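Local atomic coordinates of tyrosine specific protein phosphatase (PDB entry 4AZ1), a protein that probably acts as a protein tyrosine phosphatase, removing phosphate from phosphotyrosine residues of proteins in the parasite Trypanosoma cruzi. Residues Thr10-Ser13 / Val14-Tyr18. Sequence-based numbering, arbitrary orientation.
Sequences TKLS and VQAQY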
loop_
_atom_site.group_PDB
_atom_site.type_symbol
_atom_site.label_atom_id
_atom_site.label_comp_id
_atom_site.label_asym_id
_atom_site.label_seq_id
_atom_site.Cartn_x
_atom_site.Cartn_y
_atom_site.Cartn_z
ATOM N N THR A 10 25.473 -19.565 33.207
ATOM C CA THR A 10 26.616 -20.248 32.603
ATOM C C THR A 10 27.219 -21.288 33.535
ATOM O O THR A 10 28.104 -22.050 33.132
ATOM C CB THR A 10 27.733 -19.262 32.186
ATOM O OG1 THR A 10 28.104 -18.456 33.311
ATOM C CG2 THR A 10 27.260 -18.366 31.044
ATOM N N LYS A 11 26.744 -21.325 34.777
ATOM C CA LYS A 11 27.238 -22.313 35.737
ATOM C C LYS A 11 26.450 -23.624 35.682
ATOM O O LYS A 11 26.912 -24.656 36.174
ATOM C CB LYS A 11 27.205 -21.745 37.157
ATOM C CG LYS A 11 28.265 -20.690 37.436
ATOM C CD LYS A 11 28.430 -20.480 38.933
ATOM C CE LYS A 11 29.322 -19.275 39.234
ATOM N NZ LYS A 11 30.588 -19.264 38.434
ATOM N N LEU A 12 25.261 -23.572 35.092
ATOM C CA LEU A 12 24.374 -24.730 35.019
ATOM C C LEU A 12 24.833 -25.710 33.947
ATOM O O LEU A 12 25.430 -25.306 32.951
ATOM C CB LEU A 12 22.949 -24.286 34.686
ATOM C CG LEU A 12 22.228 -23.307 35.612
ATOM C CD1 LEU A 12 20.950 -22.820 34.937
ATOM C CD2 LEU A 12 21.920 -23.943 36.976
ATOM N N SER A 13 24.543 -26.996 34.147
ATOM C CA SER A 13 24.802 -27.995 33.117
ATOM C C SER A 13 23.953 -27.690 31.880
ATOM O O SER A 13 22.974 -26.939 31.966
ATOM C CB SER A 13 24.472 -29.388 33.642
ATOM O OG SER A 13 23.077 -29.523 33.835
ATOM N N VAL A 14 24.324 -28.262 30.735
ATOM C CA VAL A 14 23.545 -28.091 29.505
ATOM C C VAL A 14 22.067 -28.458 29.707
ATOM O O VAL A 14 21.169 -27.716 29.296
ATOM C CB VAL A 14 24.122 -28.913 28.326
ATOM C CG1 VAL A 14 23.302 -28.669 27.067
ATOM C CG2 VAL A 14 25.576 -28.551 28.067
ATOM N N GLN A 15 21.816 -29.590 30.352
ATOM C CA GLN A 15 20.446 -30.017 30.606
ATOM C C GLN A 15 19.684 -29.015 31.485
ATOM O O GLN A 15 18.538 -28.669 31.189
ATOM C CB GLN A 15 20.426 -31.417 31.241
ATOM C CG GLN A 15 19.029 -32.024 31.370
ATOM C CD GLN A 15 18.337 -32.195 30.019
ATOM O OE1 GLN A 15 18.993 -32.404 28.993
ATOM N NE2 GLN A 15 17.007 -32.098 30.014
ATOM N N ALA A 16 20.315 -28.564 32.569
ATOM C CA ALA A 16 19.683 -27.600 33.464
ATOM C C ALA A 16 19.418 -26.272 32.746
ATOM O O ALA A 16 18.388 -25.628 32.978
ATOM C CB ALA A 16 20.535 -27.380 34.718
ATOM N N GLN A 17 20.346 -25.859 31.890
ATOM C CA GLN A 17 20.146 -24.647 31.098
ATOM C C GLN A 17 18.921 -24.792 30.203
ATOM O O GLN A 17 18.074 -23.905 30.154
ATOM C CB GLN A 17 21.372 -24.343 30.235
ATOM C CG GLN A 17 22.591 -23.858 31.010
ATOM C CD GLN A 17 23.808 -23.725 30.111
ATOM O OE1 GLN A 17 23.868 -24.331 29.031
ATOM N NE2 GLN A 17 24.779 -22.923 30.539
ATOM N N TYR A 18 18.829 -25.912 29.498
ATOM C CA TYR A 18 17.706 -26.147 28.598
ATOM C C TYR A 18 16.378 -26.166 29.362
ATOM O O TYR A 18 15.396 -25.579 28.917
ATOM C CB TYR A 18 17.906 -27.455 27.827
ATOM C CG TYR A 18 16.829 -27.740 26.803
ATOM C CD1 TYR A 18 15.650 -28.375 27.172
ATOM C CD2 TYR A 18 16.995 -27.389 25.473
ATOM C CE1 TYR A 18 14.664 -28.643 26.248
ATOM C CE2 TYR A 18 16.010 -27.658 24.536
ATOM C CZ TYR A 18 14.844 -28.287 24.934
ATOM O OH TYR A 18 13.849 -28.564 24.021
HETATM O O HOH W 1 27.521 -22.543 30.036
#
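Ser13 and Gln17 close the first turn of helix 14-30 through their backbones, Gln17 N donating to Ser13 O over 2.8 Å with an N-H...O angle of 161°, as the chain passes from the extended Leu12 and Ser13 into the helix. This is a helix N-cap, a worked example of how a side chain can serve as acceptor for a first-turn N-H that has no carbonyl of a preceding turn to bond to. Ser13 fills the cap position: its chi1 of 68° sets OG between the backbone N and the carbonyl carbon, and from there OG accepts from Ala16 N at 3.2 Å. That bond is nearly straight, 163° at the hydrogen, and Ala16 CB lies close beside the same hydroxyl oxygen. One residue earlier, Leu12 brings its CB, rather than its branched end, against the methyl of Ala16 (CB to CB 3.9 Å) and against Gln17 CG, a small apolar contact just outside the cap. Gln17 is buried, with its side chain running back alongside the incoming loop; its side chain also touches Leu295 of helix 293-299 and Met285 of helix 274-288, while Val14 also packs on helix 293-299. The capped end is thereby joined to the C-terminal helices of the phosphatase chain. Extended beyond CG, the Gln17 chain carries its amide back to Phe9 and Thr10, ahead of the helix, where NE2 donates to Phe9 O and also to a water at 2.8 Å; the same water donates to Thr10 O, 3.2 Å from the water oxygen.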